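Local coordinates for protein Niban 2 (Homo sapiens, PDB 7CTP) that may suppress apoptosis and may promote melanoma cell invasion in vitro, at residues S320-F325 against E533-E538; E331-N336 against I500-K505; R361-K366 against S392-H397; T369-N374 against D382-Y387. One frame throughout, in Å; residues are numbered along the deposited sequence.

Contact 1: S320-F325 against E533-E538; sequences SKIRAF and ENTYEE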
# COMPACT_ATOMS: atom_id res chain seq x y z
N SER A 320 0.55 33.07 6.05
CA SER A 320 -0.34 34.15 6.45
C SER A 320 -0.94 34.84 5.24
O SER A 320 -2.12 35.21 5.25
CB SER A 320 0.41 35.16 7.32
OG SER A 320 1.30 35.92 6.53
N LYS A 321 -0.15 35.01 4.18
CA LYS A 321 -0.64 35.66 2.97
C LYS A 321 -1.59 34.75 2.21
O LYS A 321 -2.56 35.22 1.60
CB LYS A 321 0.53 36.05 2.07
CG LYS A 321 1.50 37.03 2.71
CD LYS A 321 0.85 38.37 2.99
CE LYS A 321 1.90 39.39 3.42
NZ LYS A 321 1.44 40.21 4.58
N ILE A 322 -1.32 33.45 2.21
CA ILE A 322 -2.23 32.49 1.57
C ILE A 322 -3.55 32.42 2.34
O ILE A 322 -4.63 32.41 1.74
CB ILE A 322 -1.55 31.12 1.46
CG1 ILE A 322 -0.35 31.20 0.50
CG2 ILE A 322 -2.54 30.05 1.03
CD1 ILE A 322 0.50 29.93 0.50
N ARG A 323 -3.47 32.36 3.67
CA ARG A 323 -4.66 32.36 4.52
C ARG A 323 -5.56 33.54 4.21
O ARG A 323 -6.77 33.39 3.99
CB ARG A 323 -4.26 32.38 5.99
CG ARG A 323 -4.06 31.04 6.63
CD ARG A 323 -3.85 31.18 8.13
NE ARG A 323 -2.70 30.40 8.59
CZ ARG A 323 -1.53 30.93 8.96
NH1 ARG A 323 -1.35 32.24 8.94
NH2 ARG A 323 -0.55 30.14 9.36
N ALA A 324 -4.98 34.75 4.20
CA ALA A 324 -5.75 35.95 3.88
C ALA A 324 -6.52 35.79 2.58
O ALA A 324 -7.64 36.29 2.45
CB ALA A 324 -4.81 37.16 3.79
N PHE A 325 -5.95 35.05 1.63
CA PHE A 325 -6.53 34.92 0.30
C PHE A 325 -7.63 33.85 0.25
O PHE A 325 -8.69 34.07 -0.33
CB PHE A 325 -5.41 34.60 -0.69
CG PHE A 325 -5.87 34.10 -2.03
CD1 PHE A 325 -6.56 34.93 -2.90
CD2 PHE A 325 -5.57 32.81 -2.44
CE1 PHE A 325 -6.96 34.47 -4.14
CE2 PHE A 325 -5.97 32.34 -3.68
CZ PHE A 325 -6.67 33.17 -4.53
N GLU A 533 2.79 25.56 -3.19
CA GLU A 533 1.73 24.57 -3.23
C GLU A 533 1.60 23.82 -1.91
O GLU A 533 0.49 23.64 -1.40
CB GLU A 533 1.96 23.60 -4.37
CG GLU A 533 0.80 22.68 -4.59
CD GLU A 533 -0.36 23.32 -5.32
OE1 GLU A 533 -0.13 24.27 -6.10
OE2 GLU A 533 -1.51 22.85 -5.12
N ASN A 534 2.72 23.37 -1.34
CA ASN A 534 2.68 22.62 -0.09
C ASN A 534 2.19 23.49 1.06
O ASN A 534 1.46 23.01 1.94
CB ASN A 534 4.07 22.07 0.25
CG ASN A 534 4.47 20.92 -0.63
OD1 ASN A 534 4.46 21.04 -1.86
ND2 ASN A 534 4.83 19.79 -0.02
N THR A 535 2.62 24.74 1.10
CA THR A 535 2.17 25.66 2.14
C THR A 535 0.67 25.90 2.02
O THR A 535 -0.07 25.85 3.01
CB THR A 535 2.95 26.97 2.05
OG1 THR A 535 4.35 26.69 2.17
CG2 THR A 535 2.53 27.91 3.17
N TYR A 536 0.20 26.13 0.79
CA TYR A 536 -1.23 26.26 0.53
C TYR A 536 -2.00 25.03 0.99
O TYR A 536 -3.04 25.13 1.65
CB TYR A 536 -1.45 26.53 -0.96
CG TYR A 536 -2.86 26.26 -1.46
CD1 TYR A 536 -3.92 27.06 -1.06
CD2 TYR A 536 -3.11 25.23 -2.36
CE1 TYR A 536 -5.21 26.84 -1.54
CE2 TYR A 536 -4.39 24.99 -2.84
CZ TYR A 536 -5.43 25.80 -2.42
OH TYR A 536 -6.71 25.57 -2.90
N GLU A 537 -1.49 23.84 0.66
CA GLU A 537 -2.18 22.62 1.07
C GLU A 537 -2.20 22.46 2.58
O GLU A 537 -3.17 21.94 3.14
CB GLU A 537 -1.56 21.40 0.39
CG GLU A 537 -1.76 21.39 -1.12
CD GLU A 537 -1.36 20.09 -1.77
OE1 GLU A 537 -0.99 19.13 -1.05
OE2 GLU A 537 -1.43 20.03 -3.02
N GLU A 538 -1.15 22.92 3.27
CA GLU A 538 -1.15 22.90 4.73
C GLU A 538 -2.19 23.87 5.29
O GLU A 538 -2.83 23.59 6.31
CB GLU A 538 0.24 23.25 5.28
CG GLU A 538 1.29 22.17 5.05
CD GLU A 538 2.66 22.56 5.60
OE1 GLU A 538 3.69 22.12 5.03
OE2 GLU A 538 2.71 23.32 6.59

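Contact 2: E331-N336 against I500-K505; sequences EVCVRN and IPFLLK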
# COMPACT_ATOMS: atom_id res chain seq x y z
N GLU A 331 -13.17 27.87 4.56
CA GLU A 331 -13.96 27.58 5.74
C GLU A 331 -15.43 27.36 5.38
O GLU A 331 -16.09 26.48 5.95
CB GLU A 331 -13.80 28.70 6.77
CG GLU A 331 -12.53 28.56 7.61
CD GLU A 331 -12.24 29.78 8.47
OE1 GLU A 331 -12.88 30.83 8.25
OE2 GLU A 331 -11.36 29.69 9.35
N VAL A 332 -15.94 28.13 4.42
CA VAL A 332 -17.32 27.93 3.98
C VAL A 332 -17.48 26.56 3.35
O VAL A 332 -18.47 25.86 3.58
CB VAL A 332 -17.75 29.05 3.00
CG1 VAL A 332 -19.07 28.66 2.32
CG2 VAL A 332 -17.89 30.38 3.72
N CYS A 333 -16.48 26.13 2.57
CA CYS A 333 -16.60 24.86 1.87
C CYS A 333 -16.55 23.70 2.86
O CYS A 333 -17.30 22.73 2.74
CB CYS A 333 -15.51 24.75 0.79
SG CYS A 333 -15.60 23.26 -0.27
N VAL A 334 -15.70 23.82 3.90
CA VAL A 334 -15.68 22.80 4.94
C VAL A 334 -17.01 22.76 5.69
O VAL A 334 -17.57 21.68 5.94
CB VAL A 334 -14.51 23.04 5.91
CG1 VAL A 334 -14.66 22.15 7.13
CG2 VAL A 334 -13.18 22.79 5.22
N ARG A 335 -17.52 23.93 6.08
CA ARG A 335 -18.74 23.96 6.88
C ARG A 335 -19.91 23.37 6.11
O ARG A 335 -20.70 22.60 6.67
CB ARG A 335 -19.06 25.39 7.32
CG ARG A 335 -19.17 25.55 8.83
CD ARG A 335 -18.80 26.96 9.28
NE ARG A 335 -19.31 27.96 8.34
CZ ARG A 335 -18.68 29.08 8.02
NH1 ARG A 335 -19.23 29.91 7.15
NH2 ARG A 335 -17.51 29.39 8.59
N ASN A 336 -20.01 23.69 4.82
CA ASN A 336 -21.18 23.30 4.05
C ASN A 336 -21.07 21.92 3.43
O ASN A 336 -22.09 21.25 3.26
CB ASN A 336 -21.43 24.32 2.94
CG ASN A 336 -21.81 25.68 3.48
OD1 ASN A 336 -21.86 25.87 4.70
ND2 ASN A 336 -22.04 26.64 2.59
N ILE A 500 -9.33 16.38 1.97
CA ILE A 500 -8.47 17.43 1.42
C ILE A 500 -8.50 17.41 -0.11
O ILE A 500 -8.64 18.49 -0.72
CB ILE A 500 -7.05 17.35 1.99
CG1 ILE A 500 -7.05 17.77 3.46
CG2 ILE A 500 -6.11 18.27 1.22
CD1 ILE A 500 -5.70 17.65 4.13
N PRO A 501 -8.39 16.26 -0.79
CA PRO A 501 -8.48 16.31 -2.26
C PRO A 501 -9.79 16.89 -2.74
O PRO A 501 -9.84 17.58 -3.77
CB PRO A 501 -8.33 14.84 -2.68
CG PRO A 501 -7.60 14.21 -1.56
CD PRO A 501 -8.13 14.89 -0.32
N PHE A 502 -10.87 16.63 -2.01
CA PHE A 502 -12.16 17.22 -2.33
C PHE A 502 -12.09 18.75 -2.25
O PHE A 502 -12.52 19.45 -3.18
CB PHE A 502 -13.22 16.68 -1.37
CG PHE A 502 -14.56 17.34 -1.51
CD1 PHE A 502 -15.45 16.92 -2.48
CD2 PHE A 502 -14.93 18.38 -0.67
CE1 PHE A 502 -16.69 17.53 -2.62
CE2 PHE A 502 -16.17 19.00 -0.80
CZ PHE A 502 -17.05 18.57 -1.78
N LEU A 503 -11.56 19.28 -1.15
CA LEU A 503 -11.46 20.72 -0.97
C LEU A 503 -10.56 21.35 -2.02
O LEU A 503 -10.87 22.41 -2.58
CB LEU A 503 -10.94 21.04 0.42
CG LEU A 503 -11.88 20.79 1.59
CD1 LEU A 503 -11.08 20.86 2.86
CD2 LEU A 503 -13.02 21.81 1.59
N LEU A 504 -9.41 20.73 -2.28
CA LEU A 504 -8.48 21.29 -3.25
C LEU A 504 -9.12 21.38 -4.63
O LEU A 504 -8.94 22.37 -5.34
CB LEU A 504 -7.20 20.46 -3.29
CG LEU A 504 -6.35 20.55 -2.02
CD1 LEU A 504 -5.13 19.65 -2.16
CD2 LEU A 504 -5.93 21.99 -1.72
N LYS A 505 -9.90 20.37 -5.01
CA LYS A 505 -10.58 20.40 -6.30
C LYS A 505 -11.62 21.51 -6.34
O LYS A 505 -11.68 22.27 -7.32
CB LYS A 505 -11.22 19.05 -6.59
CG LYS A 505 -11.85 19.02 -7.98
CD LYS A 505 -12.69 17.79 -8.18
CE LYS A 505 -11.94 16.75 -9.01
NZ LYS A 505 -12.47 15.38 -8.79

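Contact 3: R361-K366 against S392-H397; sequences RDVFFK and SRLAYH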
# COMPACT_ATOMS: atom_id res chain seq x y z
N ARG A 361 -6.29 -9.27 18.70
CA ARG A 361 -6.14 -9.49 20.14
C ARG A 361 -6.63 -10.88 20.53
O ARG A 361 -5.96 -11.61 21.27
CB ARG A 361 -6.90 -8.40 20.90
CG ARG A 361 -6.58 -8.29 22.40
CD ARG A 361 -7.67 -7.48 23.09
NE ARG A 361 -7.27 -6.95 24.40
CZ ARG A 361 -7.41 -7.61 25.54
NH1 ARG A 361 -7.92 -8.83 25.55
NH2 ARG A 361 -7.02 -7.04 26.68
N ASP A 362 -7.80 -11.27 20.02
CA ASP A 362 -8.37 -12.56 20.38
C ASP A 362 -7.53 -13.70 19.84
O ASP A 362 -7.34 -14.72 20.53
CB ASP A 362 -9.81 -12.65 19.86
CG ASP A 362 -10.74 -11.65 20.53
OD1 ASP A 362 -10.31 -11.01 21.52
OD2 ASP A 362 -11.89 -11.51 20.07
N VAL A 363 -7.01 -13.57 18.62
CA VAL A 363 -6.16 -14.61 18.06
C VAL A 363 -4.86 -14.72 18.85
O VAL A 363 -4.37 -15.83 19.11
CB VAL A 363 -5.90 -14.34 16.56
CG1 VAL A 363 -4.77 -15.22 16.05
CG2 VAL A 363 -7.18 -14.61 15.75
N PHE A 364 -4.29 -13.58 19.23
CA PHE A 364 -3.07 -13.57 20.03
C PHE A 364 -3.30 -14.26 21.37
O PHE A 364 -2.52 -15.12 21.78
CB PHE A 364 -2.63 -12.12 20.24
CG PHE A 364 -1.50 -11.97 21.22
CD1 PHE A 364 -0.25 -12.50 20.94
CD2 PHE A 364 -1.69 -11.28 22.40
CE1 PHE A 364 0.80 -12.35 21.84
CE2 PHE A 364 -0.65 -11.13 23.31
CZ PHE A 364 0.59 -11.67 23.03
N PHE A 365 -4.39 -13.89 22.04
CA PHE A 365 -4.74 -14.47 23.34
C PHE A 365 -4.91 -15.98 23.25
O PHE A 365 -4.43 -16.72 24.12
CB PHE A 365 -6.02 -13.80 23.84
CG PHE A 365 -6.39 -14.15 25.25
CD1 PHE A 365 -5.95 -13.37 26.30
CD2 PHE A 365 -7.21 -15.23 25.53
CE1 PHE A 365 -6.29 -13.67 27.61
CE2 PHE A 365 -7.56 -15.53 26.83
CZ PHE A 365 -7.10 -14.75 27.87
N LYS A 366 -5.58 -16.46 22.19
CA LYS A 366 -5.79 -17.89 22.02
C LYS A 366 -4.48 -18.63 21.79
O LYS A 366 -4.25 -19.70 22.36
CB LYS A 366 -6.75 -18.14 20.85
CG LYS A 366 -6.80 -19.59 20.39
CD LYS A 366 -7.74 -19.75 19.21
CE LYS A 366 -7.46 -21.05 18.49
NZ LYS A 366 -7.42 -22.18 19.45
N SER A 392 6.29 -17.02 17.24
CA SER A 392 7.03 -15.89 16.69
C SER A 392 6.58 -15.53 15.29
O SER A 392 6.77 -14.39 14.85
CB SER A 392 8.54 -16.18 16.68
OG SER A 392 8.90 -17.10 15.66
N ARG A 393 5.97 -16.48 14.57
CA ARG A 393 5.58 -16.30 13.18
C ARG A 393 4.09 -16.05 13.00
O ARG A 393 3.61 -16.03 11.86
CB ARG A 393 5.97 -17.54 12.36
CG ARG A 393 7.41 -17.92 12.54
CD ARG A 393 7.87 -18.90 11.50
NE ARG A 393 9.32 -18.85 11.40
CZ ARG A 393 9.98 -18.20 10.44
NH1 ARG A 393 9.31 -17.58 9.47
NH2 ARG A 393 11.30 -18.20 10.45
N LEU A 394 3.36 -15.85 14.10
CA LEU A 394 1.90 -15.78 14.05
C LEU A 394 1.41 -14.69 13.09
O LEU A 394 0.44 -14.89 12.35
CB LEU A 394 1.34 -15.53 15.45
CG LEU A 394 -0.16 -15.33 15.61
CD1 LEU A 394 -0.92 -16.51 15.02
CD2 LEU A 394 -0.51 -15.14 17.07
N ALA A 395 2.08 -13.54 13.08
CA ALA A 395 1.58 -12.44 12.25
C ALA A 395 1.60 -12.77 10.77
O ALA A 395 0.93 -12.08 9.99
CB ALA A 395 2.39 -11.17 12.50
N TYR A 396 2.33 -13.81 10.36
CA TYR A 396 2.42 -14.21 8.96
C TYR A 396 1.76 -15.55 8.69
O TYR A 396 1.95 -16.11 7.60
CB TYR A 396 3.88 -14.23 8.53
CG TYR A 396 4.56 -12.90 8.74
CD1 TYR A 396 4.47 -11.90 7.79
CD2 TYR A 396 5.23 -12.62 9.93
CE1 TYR A 396 5.05 -10.67 7.99
CE2 TYR A 396 5.82 -11.39 10.14
CZ TYR A 396 5.73 -10.42 9.16
OH TYR A 396 6.30 -9.19 9.35
N HIS A 397 1.01 -16.09 9.65
CA HIS A 397 0.40 -17.40 9.47
C HIS A 397 -0.68 -17.30 8.41
O HIS A 397 -1.61 -16.49 8.56
CB HIS A 397 -0.19 -17.90 10.79
CG HIS A 397 -0.47 -19.37 10.80
ND1 HIS A 397 -1.55 -19.93 10.15
CD2 HIS A 397 0.20 -20.39 11.38
CE1 HIS A 397 -1.53 -21.24 10.33
NE2 HIS A 397 -0.49 -21.55 11.08

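Contact 4: T369-N374 against D382-Y387; sequences TDMNLN and DKLGEY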
# COMPACT_ATOMS: atom_id res chain seq x y z
N THR A 369 -2.50 -18.86 24.98
CA THR A 369 -3.14 -19.83 25.87
C THR A 369 -2.89 -21.25 25.40
O THR A 369 -2.63 -22.15 26.20
CB THR A 369 -4.63 -19.54 25.98
OG1 THR A 369 -4.83 -18.17 26.34
CG2 THR A 369 -5.26 -20.43 27.06
N ASP A 370 -2.97 -21.47 24.08
CA ASP A 370 -2.66 -22.79 23.55
C ASP A 370 -1.23 -23.20 23.89
O ASP A 370 -0.97 -24.36 24.22
CB ASP A 370 -2.90 -22.83 22.04
CG ASP A 370 -4.36 -23.02 21.69
OD1 ASP A 370 -5.17 -23.20 22.62
OD2 ASP A 370 -4.70 -22.99 20.48
N MET A 371 -0.28 -22.25 23.83
CA MET A 371 1.08 -22.53 24.30
C MET A 371 1.09 -22.86 25.78
O MET A 371 1.78 -23.79 26.22
CB MET A 371 2.00 -21.35 24.01
CG MET A 371 3.32 -21.44 24.78
SD MET A 371 4.24 -19.91 24.74
CE MET A 371 4.26 -19.63 22.98
N ASN A 372 0.34 -22.09 26.58
CA ASN A 372 0.29 -22.32 28.02
C ASN A 372 -0.24 -23.71 28.34
O ASN A 372 0.27 -24.38 29.24
CB ASN A 372 -0.59 -21.25 28.67
CG ASN A 372 -0.18 -20.94 30.08
OD1 ASN A 372 0.95 -21.22 30.49
ND2 ASN A 372 -1.10 -20.36 30.84
N LEU A 373 -1.26 -24.16 27.60
CA LEU A 373 -1.78 -25.51 27.78
C LEU A 373 -0.71 -26.55 27.51
O LEU A 373 -0.67 -27.60 28.16
CB LEU A 373 -2.98 -25.72 26.86
CG LEU A 373 -3.63 -27.10 26.92
CD1 LEU A 373 -5.10 -26.94 27.22
CD2 LEU A 373 -3.42 -27.87 25.62
N ASN A 374 0.17 -26.29 26.54
CA ASN A 374 1.22 -27.25 26.24
C ASN A 374 2.21 -27.35 27.39
O ASN A 374 2.68 -28.45 27.73
CB ASN A 374 1.94 -26.87 24.95
CG ASN A 374 1.15 -27.22 23.71
OD1 ASN A 374 0.15 -27.94 23.78
ND2 ASN A 374 1.59 -26.72 22.57
N ASP A 382 10.84 -27.34 28.83
CA ASP A 382 11.90 -27.83 27.96
C ASP A 382 11.55 -27.71 26.49
O ASP A 382 12.46 -27.72 25.65
CB ASP A 382 12.24 -29.27 28.32
CG ASP A 382 13.71 -29.58 28.17
OD1 ASP A 382 14.23 -30.39 28.98
OD2 ASP A 382 14.35 -29.02 27.25
N LYS A 383 10.27 -27.63 26.15
CA LYS A 383 9.87 -27.48 24.75
C LYS A 383 9.45 -26.05 24.42
O LYS A 383 8.85 -25.82 23.37
CB LYS A 383 8.73 -28.45 24.41
CG LYS A 383 9.19 -29.88 24.08
CD LYS A 383 10.53 -29.92 23.31
CE LYS A 383 10.44 -29.27 21.94
NZ LYS A 383 11.69 -28.62 21.44
N LEU A 384 9.79 -25.10 25.29
CA LEU A 384 9.37 -23.71 25.09
C LEU A 384 9.92 -23.14 23.79
O LEU A 384 9.20 -22.45 23.06
CB LEU A 384 9.82 -22.86 26.27
CG LEU A 384 9.25 -21.45 26.36
CD1 LEU A 384 7.76 -21.44 26.09
CD2 LEU A 384 9.54 -20.95 27.74
N GLY A 385 11.19 -23.41 23.48
CA GLY A 385 11.77 -22.90 22.25
C GLY A 385 11.01 -23.34 21.02
O GLY A 385 10.86 -22.58 20.06
N GLU A 386 10.49 -24.57 21.05
CA GLU A 386 9.69 -25.07 19.93
C GLU A 386 8.37 -24.33 19.83
O GLU A 386 7.93 -23.98 18.73
CB GLU A 386 9.48 -26.57 20.09
CG GLU A 386 8.32 -27.19 19.30
CD GLU A 386 8.27 -28.70 19.46
OE1 GLU A 386 9.28 -29.37 19.17
OE2 GLU A 386 7.22 -29.23 19.90
N TYR A 387 7.73 -24.05 20.97
CA TYR A 387 6.45 -23.35 20.93
C TYR A 387 6.64 -21.87 20.62
O TYR A 387 5.82 -21.28 19.90
CB TYR A 387 5.71 -23.53 22.26
CG TYR A 387 5.49 -24.97 22.66
CD1 TYR A 387 5.30 -25.97 21.71
CD2 TYR A 387 5.47 -25.33 24.00
CE1 TYR A 387 5.10 -27.29 22.08
CE2 TYR A 387 5.27 -26.64 24.38
CZ TYR A 387 5.08 -27.62 23.43
OH TYR A 387 4.88 -28.93 23.82

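Contact 1: S320-F325 against E533-E538
Ile322 reaches the side chain of Thr535 and both the backbone and the side chain of Tyr536, using both of its branches. The longer branch ends in CD1, and CD1 of Ile322 lies 3.9 Å from CG2 of Thr535, methyl against methyl. It also comes to 3.8 Å from the backbone N of Tyr536, so that it rests on the surface of the opposing helix and not merely on its side chains. The shorter branch, CG2 of Ile322, meets CD1 of Tyr536 at 3.9 Å, arriving at the edge of the ring and in its plane. Both torsions contribute to this placement. CG1 sits beside the backbone N (chi1 -66°) and CD1 then continues in an extended line (chi2 171°); both methyls thereby touch Tyr536, and CD1 alone also meets Thr535. The example illustrates how a single branched residue can join two helices at close quarters, helix 260-337 and the final long helix 532-555 of the all-helical part of Niban 2. The CA atoms of Ile322 and Tyr536 are 6.4 Å apart, and no hydrogen bond crosses the interface.

A second shell fixes the partners. The hydroxyl OG1 of Thr535 is hydrogen-bonded to the carbonyl oxygen of Leu531 one turn earlier in its chain, while its methyl CG2 is the branch that meets Ile322. Tyr536 is packed against Leu504, Leu507 and Cys511 of helix 464-511, and it also touches Ile326, one turn beyond Ile322 on helix 260-337.

Contact 2: E331-N336 against I500-K505
Cys333 leans on Leu503 with its whole short side chain, at a place where helix 260-337 and helix 464-511 pack in the helical bundle of Niban 2. The local axes approach to 10.6 Å and run at 130° to one another, a steeply inclined crossing. Starting from the root of the side chain, CB of Cys333 lies 3.9 Å from CD2 of Leu503. One bond further out, SG of Cys333 reaches the same methyl, CD2 of Leu503, at 3.5 Å. Because the sulfur stands anti to the backbone N (chi1 -176°), it also extends toward the aromatic ring of Phe502. There the contact is looser: SG of Cys333 is 4.3 Å from CE2 of Phe502, and it views the ring obliquely, 61° off the normal, as a long sulfur-aromatic contact.

Leu503 thus carries the junction from its own side. Its CG lies beside the backbone N, and from there the two methyls fork over consecutive residues of the facing helix, CD1 toward Val334 and CD2 between Cys333 and Val334. The principle is that of a branched side chain meeting two neighbours at once, without any polar bond across the interface. Val544 of helix 532-555 touches both Val334 and Leu503, so a third helix joins the cluster, and Leu416 lies against Phe502. On the Val334 side a single branch, CG2, takes up both forks: it lies 3.7 Å from CD1 of Leu503 and 3.8 Å from CD2 of Leu503.

Contact 3: R361-K366 against S392-H397
Just past Leu394, the residue that packs on Val363 and Phe364, ND1 of His397 accepts hydrogen bonds from the backbone N of both Leu399 and Lys400. This is a helix-on-loop contact, in which the connection between helices 384-391 and 402-405 folds back against helix 342-378. Within that connection the carbonyl O of Leu394 accepts a hydrogen bond from the backbone N of His397 at 3.0 Å. It is one of two overlapping i to i+3 turns; the other joins the backbone N of Tyr396 to the O of Arg393, and the short 3-10 segment 394-395 lies within them.

The side chain of Leu394 points at the helix. Its CG stands anti to the backbone N (chi1 176°), and its two methyls have different nearest neighbours there. Both touches are relaxed rather than tight. One methyl, CD2 of Leu394, has CA of Phe364 as its nearest atom, at 4.2 Å, while the ring of Phe364 turns instead toward Leu472 and Val475 of helix 464-511. Met440 of helix 422-455 touches Val363 and Leu394 alike, so that helix 342-378, the loop and helix 422-455 meet here. The remaining methyl, CD1 of Leu394, meets only one branch of the valine, CG1 of Val363, at 4.2 Å.

Contact 4: T369-N374 against D382-Y387
Asn374 lays its side chain over one face of the Tyr387 ring. Its CB is closest, 3.4 Å from CE2 of Tyr387, and the amide nitrogen stays over the same face, with ND2 of Asn374 3.6 Å above the ring plane and offset toward the rim. Amide and ring are not stacked flat, since their planes stand 46° apart, and no hydrogen bond joins the two residues. On the opposite face of the Tyr387 ring lies the carbonyl oxygen of Lys383, 3.4 Å above the plane and likewise toward the rim. The ring is thus sandwiched between a side chain of the other segment and the backbone of its own.

That same Lys383 occupies the N-cap position of helix 384-391, and its O accepts a hydrogen bond from the backbone N of Tyr387 at 3.2 Å. The contact belongs to a compact turn between consecutive helices: helix 342-378 ends shortly after Asn374, and the chain reverses to pack helix 384-391 beside it.

At the CB end of Tyr387, Met371 provides the apolar part. The chain runs extended through its first two torsions and then bends at the third (chi3 -52°), so CG and CE fall on Tyr387 while SD between them faces Leu384. CG of Met371 meets CB of Tyr387 at 4.1 Å, SD of Met371 lies 4.1 Å from CD1 of Leu384, and the terminal CE of Met371 curls to within 3.8 Å of the carbonyl O of Tyr387. Helix 422-455 lies alongside, with Phe447 against Met371 and Leu455 against Leu384.

In the fold
This chain is a large part of a longer protein. After helices 3-7 and 10-48 it builds the seven-stranded antiparallel sheet of the PH region and then becomes helical; all four contacts lie in this later part. Helix 260-337 opens contact 1 and, a few turns on, contact 2; helix 342-378 then opens contact 3 and contact 4. The loops close in reverse order: contact 4 at helix 384-391, contact 3 in the connection that follows, contact 2 on helix 464-511, and contact 1 on helix 532-555. Contact 4 is nested in contact 3, contact 3 in contact 2 and contact 2 in contact 1. Contacts 1 and 2 touch through Leu504, whereas contacts 1 and 4 have centres about 58 Å apart.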